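Local coordinates for mandelate racemase/muconate lactonizing protein (Paenibacillus sp., PDB 3V5C) that belongs to the enolase superfamily, binds magnesium and, in its unmutated form, probably dehydrates galacturonate, at residues 147-150 against 151-155; 171-175 against 176-180; 182-185 against 186-190. The protein carries 1 engineered substitution. All blocks are in the same frame, centred on the assembly; numbering follows the deposited sequence.

Interaction 1: 147-150 against 151-155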
ATOM      1  N   ALA A 147     -27.844 -13.050  -4.365  1.00 20.04           N
ATOM      2  CA  ALA A 147     -27.666 -11.869  -5.214  1.00 18.73           C
ATOM      3  C   ALA A 147     -26.366 -11.142  -4.843  1.00 15.70           C
ATOM      4  O   ALA A 147     -25.600 -10.699  -5.718  1.00 16.26           O
ATOM      5  CB  ALA A 147     -28.838 -10.939  -5.060  1.00 20.58           C
ATOM      6  N   ALA A 148     -26.137 -11.025  -3.542  1.00 18.12           N
ATOM      7  CA  ALA A 148     -24.942 -10.369  -3.007  1.00 15.48           C
ATOM      8  C   ALA A 148     -23.674 -11.094  -3.456  1.00 14.61           C
ATOM      9  O   ALA A 148     -22.716 -10.457  -3.909  1.00 15.36           O
ATOM     10  CB  ALA A 148     -25.025 -10.296  -1.498  1.00 15.66           C
ATOM     11  N   VAL A 149     -23.673 -12.422  -3.357  1.00 15.19           N
ATOM     12  CA  VAL A 149     -22.539 -13.221  -3.805  1.00 16.00           C
ATOM     13  C   VAL A 149     -22.285 -13.011  -5.297  1.00 17.48           C
ATOM     14  O   VAL A 149     -21.151 -12.790  -5.727  1.00 15.38           O
ATOM     15  CB  VAL A 149     -22.762 -14.719  -3.545  1.00 15.35           C
ATOM     16  CG1 VAL A 149     -21.666 -15.545  -4.181  1.00 15.68           C
ATOM     17  CG2 VAL A 149     -22.867 -14.997  -2.047  1.00 14.09           C
ATOM     18  N   ALA A 150     -23.346 -13.086  -6.099  1.00 15.03           N
ATOM     19  CA  ALA A 150     -23.219 -12.846  -7.533  1.00 14.20           C
ATOM     20  C   ALA A 150     -22.586 -11.490  -7.862  1.00 12.17           C
ATOM     21  O   ALA A 150     -21.714 -11.393  -8.718  1.00 16.16           O
ATOM     22  CB  ALA A 150     -24.591 -12.960  -8.205  1.00 20.81           C
ATOM     23  N   LEU A 151     -23.050 -10.446  -7.192  1.00 13.02           N
ATOM     24  CA  LEU A 151     -22.522  -9.111  -7.425  1.00 12.92           C
ATOM     25  C   LEU A 151     -21.032  -9.036  -7.086  1.00 13.32           C
ATOM     26  O   LEU A 151     -20.239  -8.494  -7.865  1.00 12.39           O
ATOM     27  CB  LEU A 151     -23.323  -8.084  -6.645  1.00 13.43           C
ATOM     28  CG  LEU A 151     -22.962  -6.609  -6.816  1.00 16.25           C
ATOM     29  CD1 LEU A 151     -24.158  -5.722  -6.495  1.00 17.53           C
ATOM     30  CD2 LEU A 151     -21.800  -6.236  -5.934  1.00 15.15           C
ATOM     31  N   MET A 152     -20.656  -9.591  -5.943  1.00 15.20           N
ATOM     32  CA  MET A 152     -19.252  -9.586  -5.541  1.00 12.98           C
ATOM     33  C   MET A 152     -18.377 -10.456  -6.445  1.00 13.73           C
ATOM     34  O   MET A 152     -17.232 -10.093  -6.743  1.00 13.04           O
ATOM     35  CB  MET A 152     -19.100  -9.974  -4.071  1.00 13.02           C
ATOM     36  CG  MET A 152     -19.779  -9.007  -3.128  1.00 14.53           C
ATOM     37  SD  MET A 152     -19.275  -7.278  -3.291  1.00 13.56           S
ATOM     38  CE  MET A 152     -17.499  -7.437  -3.022  1.00 13.24           C
ATOM     39  N   GLN A 153     -18.915 -11.581  -6.921  1.00 13.39           N
ATOM     40  CA  GLN A 153     -18.185 -12.390  -7.894  1.00 12.90           C
ATOM     41  C   GLN A 153     -17.920 -11.579  -9.168  1.00 13.29           C
ATOM     42  O   GLN A 153     -16.826 -11.624  -9.726  1.00 13.69           O
ATOM     43  CB  GLN A 153     -18.948 -13.673  -8.245  1.00 13.67           C
ATOM     44  CG  GLN A 153     -18.946 -14.719  -7.155  1.00 14.58           C
ATOM     45  CD  GLN A 153     -19.864 -15.882  -7.501  1.00 15.98           C
ATOM     46  OE1 GLN A 153     -21.007 -15.679  -7.915  1.00 18.44           O
ATOM     47  NE2 GLN A 153     -19.356 -17.095  -7.358  1.00 16.99           N
ATOM     48  N   GLU A 154     -18.932 -10.841  -9.624  1.00 13.92           N
ATOM     49  CA  GLU A 154     -18.779 -10.023 -10.824  1.00 15.77           C
ATOM     50  C   GLU A 154     -17.694  -8.962 -10.636  1.00 13.26           C
ATOM     51  O   GLU A 154     -16.945  -8.657 -11.559  1.00 13.39           O
ATOM     52  CB  GLU A 154     -20.111  -9.384 -11.216  1.00 18.47           C
ATOM     53  CG  GLU A 154     -20.041  -8.625 -12.528  1.00 21.07           C
ATOM     54  CD  GLU A 154     -21.392  -8.070 -12.947  1.00 31.42           C
ATOM     55  OE1 GLU A 154     -22.424  -8.555 -12.427  1.00 35.17           O
ATOM     56  OE2 GLU A 154     -21.418  -7.145 -13.787  1.00 35.77           O
ATOM     57  N   GLU A 155     -17.605  -8.414  -9.433  1.00 12.91           N
ATOM     58  CA  GLU A 155     -16.567  -7.420  -9.157  1.00 11.78           C
ATOM     59  C   GLU A 155     -15.187  -8.070  -9.219  1.00 11.68           C
ATOM     60  O   GLU A 155     -14.252  -7.509  -9.800  1.00 11.99           O
ATOM     61  CB  GLU A 155     -16.814  -6.727  -7.808  1.00 12.07           C
ATOM     62  CG  GLU A 155     -18.026  -5.804  -7.832  1.00 13.95           C
ATOM     63  CD  GLU A 155     -18.128  -4.917  -6.625  1.00 12.83           C
ATOM     64  OE1 GLU A 155     -17.386  -5.175  -5.636  1.00 12.70           O
ATOM     65  OE2 GLU A 155     -18.934  -3.950  -6.657  1.00 12.62           O
TER

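Interaction 2: 171-175 against 176-180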
ATOM      1  N   VAL A 171     -14.635  -8.106   4.940  1.00  9.59           N
ATOM      2  CA  VAL A 171     -15.642  -8.815   5.723  1.00 10.37           C
ATOM      3  C   VAL A 171     -15.933  -7.998   6.993  1.00 11.48           C
ATOM      4  O   VAL A 171     -15.393  -6.904   7.172  1.00 10.37           O
ATOM      5  CB  VAL A 171     -15.216 -10.271   6.037  1.00  9.80           C
ATOM      6  CG1 VAL A 171     -14.986 -11.045   4.742  1.00 11.71           C
ATOM      7  CG2 VAL A 171     -13.943 -10.283   6.918  1.00 10.08           C
ATOM      8  N   GLY A 172     -16.806  -8.503   7.859  1.00 11.63           N
ATOM      9  CA  GLY A 172     -17.259  -7.723   8.998  1.00 11.00           C
ATOM     10  C   GLY A 172     -18.599  -7.035   8.833  1.00 10.17           C
ATOM     11  O   GLY A 172     -18.923  -6.077   9.555  1.00 11.53           O
ATOM     12  N   ARG A 173     -19.398  -7.507   7.881  1.00 10.74           N
ATOM     13  CA  ARG A 173     -20.646  -6.817   7.597  1.00 13.35           C
ATOM     14  C   ARG A 173     -21.550  -6.704   8.834  1.00 10.68           C
ATOM     15  O   ARG A 173     -22.281  -5.719   8.984  1.00 12.94           O
ATOM     16  CB  ARG A 173     -21.376  -7.542   6.473  1.00  9.68           C
ATOM     17  CG  ARG A 173     -20.749  -7.334   5.117  1.00  9.55           C
ATOM     18  CD  ARG A 173     -21.313  -8.387   4.142  1.00 11.35           C
ATOM     19  NE  ARG A 173     -20.877  -8.055   2.801  1.00 12.40           N
ATOM     20  CZ  ARG A 173     -19.640  -8.251   2.363  1.00 11.54           C
ATOM     21  NH1 ARG A 173     -19.306  -7.868   1.137  1.00 12.83           N
ATOM     22  NH2 ARG A 173     -18.737  -8.831   3.154  1.00 12.52           N
ATOM     23  N   GLY A 174     -21.487  -7.698   9.720  1.00 11.91           N
ATOM     24  CA  GLY A 174     -22.312  -7.705  10.919  1.00 12.60           C
ATOM     25  C   GLY A 174     -21.824  -6.833  12.077  1.00 13.06           C
ATOM     26  O   GLY A 174     -22.520  -6.699  13.075  1.00 14.16           O
ATOM     27  N   GLY A 175     -20.641  -6.230  11.972  1.00 14.87           N
ATOM     28  CA  GLY A 175     -20.165  -5.401  13.067  1.00 11.97           C
ATOM     29  C   GLY A 175     -20.930  -4.094  13.198  1.00 12.37           C
ATOM     30  O   GLY A 175     -21.183  -3.599  14.297  1.00 12.72           O
ATOM     31  N   ARG A 176     -21.296  -3.517  12.060  1.00 10.92           N
ATOM     32  CA  ARG A 176     -21.978  -2.237  12.056  1.00 12.20           C
ATOM     33  C   ARG A 176     -23.136  -2.180  11.051  1.00 14.42           C
ATOM     34  O   ARG A 176     -24.237  -1.780  11.412  1.00 16.84           O
ATOM     35  CB  ARG A 176     -20.988  -1.110  11.754  1.00 13.19           C
ATOM     36  CG  ARG A 176     -21.661   0.235  11.662  1.00 13.58           C
ATOM     37  CD  ARG A 176     -20.674   1.372  11.499  1.00 15.76           C
ATOM     38  NE  ARG A 176     -21.400   2.636  11.546  1.00 17.22           N
ATOM     39  CZ  ARG A 176     -20.881   3.831  11.281  1.00 17.63           C
ATOM     40  NH1 ARG A 176     -19.604   3.960  10.934  1.00 16.51           N
ATOM     41  NH2 ARG A 176     -21.653   4.905  11.366  1.00 19.21           N
ATOM     42  N   HIS A 177     -22.899  -2.573   9.800  1.00 11.78           N
ATOM     43  CA  HIS A 177     -23.847  -2.249   8.729  1.00 13.35           C
ATOM     44  C   HIS A 177     -25.033  -3.202   8.511  1.00 15.43           C
ATOM     45  O   HIS A 177     -26.042  -2.814   7.911  1.00 16.95           O
ATOM     46  CB  HIS A 177     -23.111  -2.044   7.403  1.00 16.56           C
ATOM     47  CG  HIS A 177     -22.044  -0.994   7.462  1.00 14.98           C
ATOM     48  ND1 HIS A 177     -22.324   0.348   7.625  1.00 16.08           N
ATOM     49  CD2 HIS A 177     -20.695  -1.088   7.376  1.00 11.83           C
ATOM     50  CE1 HIS A 177     -21.193   1.031   7.647  1.00 14.35           C
ATOM     51  NE2 HIS A 177     -20.192   0.183   7.506  1.00 13.30           N
ATOM     52  N   MET A 178     -24.889  -4.444   8.954  1.00 12.81           N
ATOM     53  CA  MET A 178     -25.951  -5.444   8.878  1.00 14.85           C
ATOM     54  C   MET A 178     -26.096  -6.072  10.249  1.00 14.35           C
ATOM     55  O   MET A 178     -25.193  -5.974  11.068  1.00 13.72           O
ATOM     56  CB  MET A 178     -25.582  -6.555   7.890  1.00 14.62           C
ATOM     57  CG  MET A 178     -25.489  -6.158   6.431  1.00 17.60           C
ATOM     58  SD  MET A 178     -25.191  -7.605   5.408  1.00 15.83           S
ATOM     59  CE  MET A 178     -26.738  -8.511   5.633  1.00 17.23           C
ATOM     60  N   PRO A 179     -27.227  -6.736  10.506  1.00 13.25           N
ATOM     61  CA  PRO A 179     -27.395  -7.481  11.753  1.00 16.40           C
ATOM     62  C   PRO A 179     -26.243  -8.465  11.891  1.00 13.95           C
ATOM     63  O   PRO A 179     -25.751  -9.015  10.902  1.00 14.84           O
ATOM     64  CB  PRO A 179     -28.727  -8.206  11.547  1.00 17.94           C
ATOM     65  CG  PRO A 179     -29.495  -7.264  10.653  1.00 19.50           C
ATOM     66  CD  PRO A 179     -28.447  -6.759   9.678  1.00 14.89           C
ATOM     67  N   LEU A 180     -25.800  -8.662  13.128  1.00 13.89           N
ATOM     68  CA  LEU A 180     -24.608  -9.445  13.414  1.00 15.37           C
ATOM     69  C   LEU A 180     -24.553 -10.819  12.739  1.00 13.82           C
ATOM     70  O   LEU A 180     -23.608 -11.136  12.014  1.00 13.30           O
ATOM     71  CB  LEU A 180     -24.481  -9.616  14.923  1.00 19.69           C
ATOM     72  CG  LEU A 180     -23.280 -10.418  15.401  1.00 18.17           C
ATOM     73  CD1 LEU A 180     -21.996  -9.680  15.074  1.00 22.19           C
ATOM     74  CD2 LEU A 180     -23.397 -10.691  16.899  1.00 22.23           C
TER
HETATM   75  O   HOH W   1     -20.052  -3.553   9.450  1.00 13.41           O

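Interaction 3: 182-185 against 186-190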
ATOM      1  N   GLU A 182     -26.662 -12.364  10.440  1.00 13.68           N
ATOM      2  CA  GLU A 182     -26.876 -12.332   8.999  1.00 15.58           C
ATOM      3  C   GLU A 182     -25.638 -11.824   8.273  1.00 15.51           C
ATOM      4  O   GLU A 182     -25.246 -12.374   7.256  1.00 14.08           O
ATOM      5  CB  GLU A 182     -28.054 -11.433   8.660  1.00 15.99           C
ATOM      6  CG  GLU A 182     -28.388 -11.458   7.189  1.00 22.13           C
ATOM      7  CD  GLU A 182     -29.457 -10.462   6.797  1.00 24.74           C
ATOM      8  OE1 GLU A 182     -30.057  -9.815   7.692  1.00 27.39           O
ATOM      9  OE2 GLU A 182     -29.683 -10.321   5.576  1.00 24.78           O
ATOM     10  N   GLY A 183     -25.031 -10.769   8.801  1.00 12.15           N
ATOM     11  CA  GLY A 183     -23.865 -10.183   8.151  1.00 12.58           C
ATOM     12  C   GLY A 183     -22.694 -11.149   8.126  1.00 10.99           C
ATOM     13  O   GLY A 183     -21.924 -11.195   7.151  1.00 11.44           O
ATOM     14  N   THR A 184     -22.526 -11.903   9.211  1.00 11.17           N
ATOM     15  CA  THR A 184     -21.453 -12.888   9.265  1.00 11.42           C
ATOM     16  C   THR A 184     -21.697 -14.045   8.284  1.00 13.29           C
ATOM     17  O   THR A 184     -20.778 -14.494   7.580  1.00 11.24           O
ATOM     18  CB  THR A 184     -21.222 -13.364  10.714  1.00 15.00           C
ATOM     19  OG1 THR A 184     -21.046 -12.214  11.556  1.00 12.80           O
ATOM     20  CG2 THR A 184     -19.988 -14.257  10.819  1.00 13.10           C
ATOM     21  N   LYS A 185     -22.932 -14.543   8.238  1.00 13.30           N
ATOM     22  CA  LYS A 185     -23.298 -15.546   7.233  1.00 15.24           C
ATOM     23  C   LYS A 185     -23.015 -15.037   5.809  1.00 13.52           C
ATOM     24  O   LYS A 185     -22.506 -15.773   4.957  1.00 13.93           O
ATOM     25  CB  LYS A 185     -24.771 -15.931   7.391  1.00 15.92           C
ATOM     26  CG  LYS A 185     -25.216 -17.093   6.515  1.00 25.62           C
ATOM     27  CD  LYS A 185     -26.707 -17.388   6.731  1.00 33.60           C
ATOM     28  CE  LYS A 185     -27.351 -18.006   5.499  1.00 31.13           C
ATOM     29  NZ  LYS A 185     -28.832 -17.861   5.545  1.00 51.66           N
ATOM     30  N   ARG A 186     -23.316 -13.764   5.578  1.00 11.64           N
ATOM     31  CA  ARG A 186     -23.144 -13.154   4.253  1.00 12.88           C
ATOM     32  C   ARG A 186     -21.659 -13.014   3.934  1.00 14.30           C
ATOM     33  O   ARG A 186     -21.253 -13.301   2.809  1.00 11.95           O
ATOM     34  CB  ARG A 186     -23.919 -11.824   4.144  1.00 13.98           C
ATOM     35  CG  ARG A 186     -23.532 -10.888   2.984  1.00 16.52           C
ATOM     36  CD  ARG A 186     -24.461 -10.843   1.778  1.00 30.54           C
ATOM     37  NE  ARG A 186     -25.886 -10.571   2.028  1.00 22.16           N
ATOM     38  CZ  ARG A 186     -26.540  -9.439   1.744  1.00 22.35           C
ATOM     39  NH1 ARG A 186     -25.931  -8.363   1.223  1.00 16.93           N
ATOM     40  NH2 ARG A 186     -27.845  -9.387   1.979  1.00 18.82           N
ATOM     41  N   ASP A 187     -20.846 -12.614   4.923  1.00 12.15           N
ATOM     42  CA  ASP A 187     -19.399 -12.563   4.729  1.00 11.52           C
ATOM     43  C   ASP A 187     -18.900 -13.892   4.187  1.00 11.08           C
ATOM     44  O   ASP A 187     -18.152 -13.935   3.213  1.00 12.46           O
ATOM     45  CB  ASP A 187     -18.639 -12.340   6.048  1.00 10.22           C
ATOM     46  CG  ASP A 187     -18.739 -10.930   6.596  1.00 12.09           C
ATOM     47  OD1 ASP A 187     -19.077  -9.959   5.877  1.00 11.47           O
ATOM     48  OD2 ASP A 187     -18.455 -10.803   7.818  1.00 11.39           O
ATOM     49  N   ILE A 188     -19.288 -14.976   4.866  1.00 10.59           N
ATOM     50  CA  ILE A 188     -18.794 -16.318   4.543  1.00  9.83           C
ATOM     51  C   ILE A 188     -19.178 -16.708   3.109  1.00 11.56           C
ATOM     52  O   ILE A 188     -18.337 -17.188   2.348  1.00 12.83           O
ATOM     53  CB  ILE A 188     -19.343 -17.358   5.525  1.00 11.92           C
ATOM     54  CG1 ILE A 188     -18.700 -17.138   6.900  1.00 10.96           C
ATOM     55  CG2 ILE A 188     -19.033 -18.782   5.022  1.00 12.55           C
ATOM     56  CD1 ILE A 188     -19.456 -17.750   8.069  1.00 13.47           C
ATOM     57  N   ALA A 189     -20.449 -16.490   2.772  1.00 12.41           N
ATOM     58  CA  ALA A 189     -20.966 -16.810   1.447  1.00 12.51           C
ATOM     59  C   ALA A 189     -20.209 -16.039   0.376  1.00 15.37           C
ATOM     60  O   ALA A 189     -19.908 -16.574  -0.688  1.00 14.83           O
ATOM     61  CB  ALA A 189     -22.444 -16.475   1.366  1.00 13.01           C
ATOM     62  N   ILE A 190     -19.938 -14.766   0.643  1.00 10.25           N
ATOM     63  CA  ILE A 190     -19.198 -13.948  -0.315  1.00 10.40           C
ATOM     64  C   ILE A 190     -17.770 -14.459  -0.506  1.00 12.94           C
ATOM     65  O   ILE A 190     -17.270 -14.560  -1.629  1.00 13.05           O
ATOM     66  CB  ILE A 190     -19.209 -12.462   0.102  1.00 12.26           C
ATOM     67  CG1 ILE A 190     -20.613 -11.881  -0.098  1.00 13.93           C
ATOM     68  CG2 ILE A 190     -18.163 -11.666  -0.686  1.00 10.62           C
ATOM     69  CD1 ILE A 190     -20.825 -10.496   0.472  1.00 14.71           C
TER
HETATM   70  O   HOH W   2     -27.887 -11.629   3.869  1.00 21.73           O
HETATM   71  O   HOH W   3     -19.823  -9.997  10.045  1.00 11.08           O

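Interaction 1: 147-150 against 151-155
Val149 and Gln153 touch one turn apart on helix 145-161, the helix of a beta-alpha-beta unit between strands 126-135 and 167-170 in the barrel domain of this enolase-fold protein. Four consecutive i to i+4 bonds join 147-150 to 151-155. The carbonyls of Ala147, Ala148, Val149 and Ala150 accept the N-H groups of Leu151, Met152, Gln153 and Glu154 in turn. In the shortest, Gln153 N lies 2.8 Å from Val149 O; Met152 N to Ala148 O is 3.0 Å.

The glutamine side chain folds back over the turn that its own N-H closes. With CG placed beside the backbone N (chi1 -73°), that methylene sits 3.3 Å from Val149 O, and the amide carbon CD reaches Val149 CG1 at 3.8 Å. The two side chains cross at a slant, the methyl meeting the amide carbon and OE1 about equally closely. At the polar end NE2 donates to the carbonyl of Gly193 in helix 180-198, so the amide spans two neighbouring helices. An alanine here would probably leave the Gly193 carbonyl without this donor and open a gap beside the CG1 methyl of Val149.

On other faces of the helix, Met152 packs on Leu135 of strand 126-135, while Leu151 leans on His141 and Leu142 in the preceding loop. The chain of Met152 bends about both CB-CG and CG-SD, and its CG passes 3.4 Å from Ala148 O, the carbonyl already bonded to the Met152 N-H.

Interaction 2: 171-175 against 176-180
Arg173 and Met178 run side by side and point the same way, the thioether lying along the aliphatic part of the arginine. Met178 SD is 4.0 Å from Arg173 CB and 4.2 Å from Arg173 CD. Both chains set out with CG beside the backbone N (chi1 -73° for Arg173, -67° for Met178); the arginine then stays extended as far as NE, whereas the methionine turns at its sulfur. The backbone holds the pair in step, for Met178 N donates to Arg173 O at 2.9 Å in a rather bent bond with an angle of 143° at the hydrogen. The guanidinium continues past the sulfur to salt bridges with Asp139 and, through NH2, with Asp187, and NH2 also meets the carbonyl of Lys170.

This turn belongs to the beta-alpha connection that carries the chain from strand 167-170 into helix 180-198 of the enolase-superfamily barrel, with Pro179 at the N-cap position. A water lies between Gly172 O, 2.8 Å away, and His177 N, from which it accepts.

Gly174 lies against the returning chain. Its CA makes a CA-H...O contact with Met178 O at 3.4 Å, and a side chain in its place would run into the carbonyl of Leu180. Leu180 in turn brings its CD1 methyl to 3.6 Å from Gly174 O.

His177 and Arg176 diverge from the Arg173-Met178 pair. The CG methylene of Arg176 covers one face of the imidazole, 4.0 Å above its plane and displaced toward the rim. Beyond this overlap, His177 NE2 bonds to the carbonyl of Ile36, and Arg176 NH1 to that of Arg35.

Interaction 3: 182-185 against 186-190
From Glu182 to Ala189 the backbone is regular alpha-helix, Arg186 N donating to Glu182 O at 2.9 Å and each following N-H through Ala189 to the carbonyl four residues back. One turn apart, the side chains of Glu182 and Arg186 lie alongside each other and point the same way without forming a salt bridge. Their flat groups are turned 71° apart, and Glu182 OE2 stands 4.1 Å from Arg186 NH2, well out of the guanidinium plane, so any attraction is probably only electrostatic. A water bridges the two instead, donating to Glu182 OE2 at 2.8 Å and accepting from Arg186 NE. Bends about CB-CG and CG-CD turn the arginine away toward Asp139, which forms a salt bridge with NH1, and the carbonyl of Leu142, which takes NH2.

Asp187 carries a second water bridge: the water donates to Asp187 OD2 at 2.7 Å and to Thr184 OG1, which also bonds to Leu180 O. With CG beside the backbone N (chi1 -74°), the carboxylate folds back over Gly183, its CG 3.2 Å from Gly183 O. OD2 also receives bonds from Tyr212 OH and Gly172 N; these several partners probably favour the charged form and fix the carboxylate's rotation.

Ile188 lays CD1 near Thr184 O at 3.5 Å, and Thr184 and Ile188 both face helix 214-223. Helix 180-198 serves as the helix of a beta-alpha-beta crossover between strands 167-170 and 204-207, as in the enolase-superfamily barrel.

Along the chain the three contacts come in series, without nesting or crossing. Interaction 1 spans successive turns of helix 145-161; strand 167-170 follows, and interaction 2 closes the short loop that leads to helix 180-198, whose early turns hold interaction 3. Centres of interactions 2 and 3 are about 9 Å apart, and the two pack together where Arg173 CD lies 3.5 Å from Arg186 CG. Interactions 1 and 3, with centres about 12 Å apart, meet where the two helices pack: Ala148 CB lies 3.4 Å from Arg186 CD, and Val149 rests on Ala189. Interactions 1 and 2 do not touch; 182-190 contacts both, within consecutive beta-alpha units of the barrel.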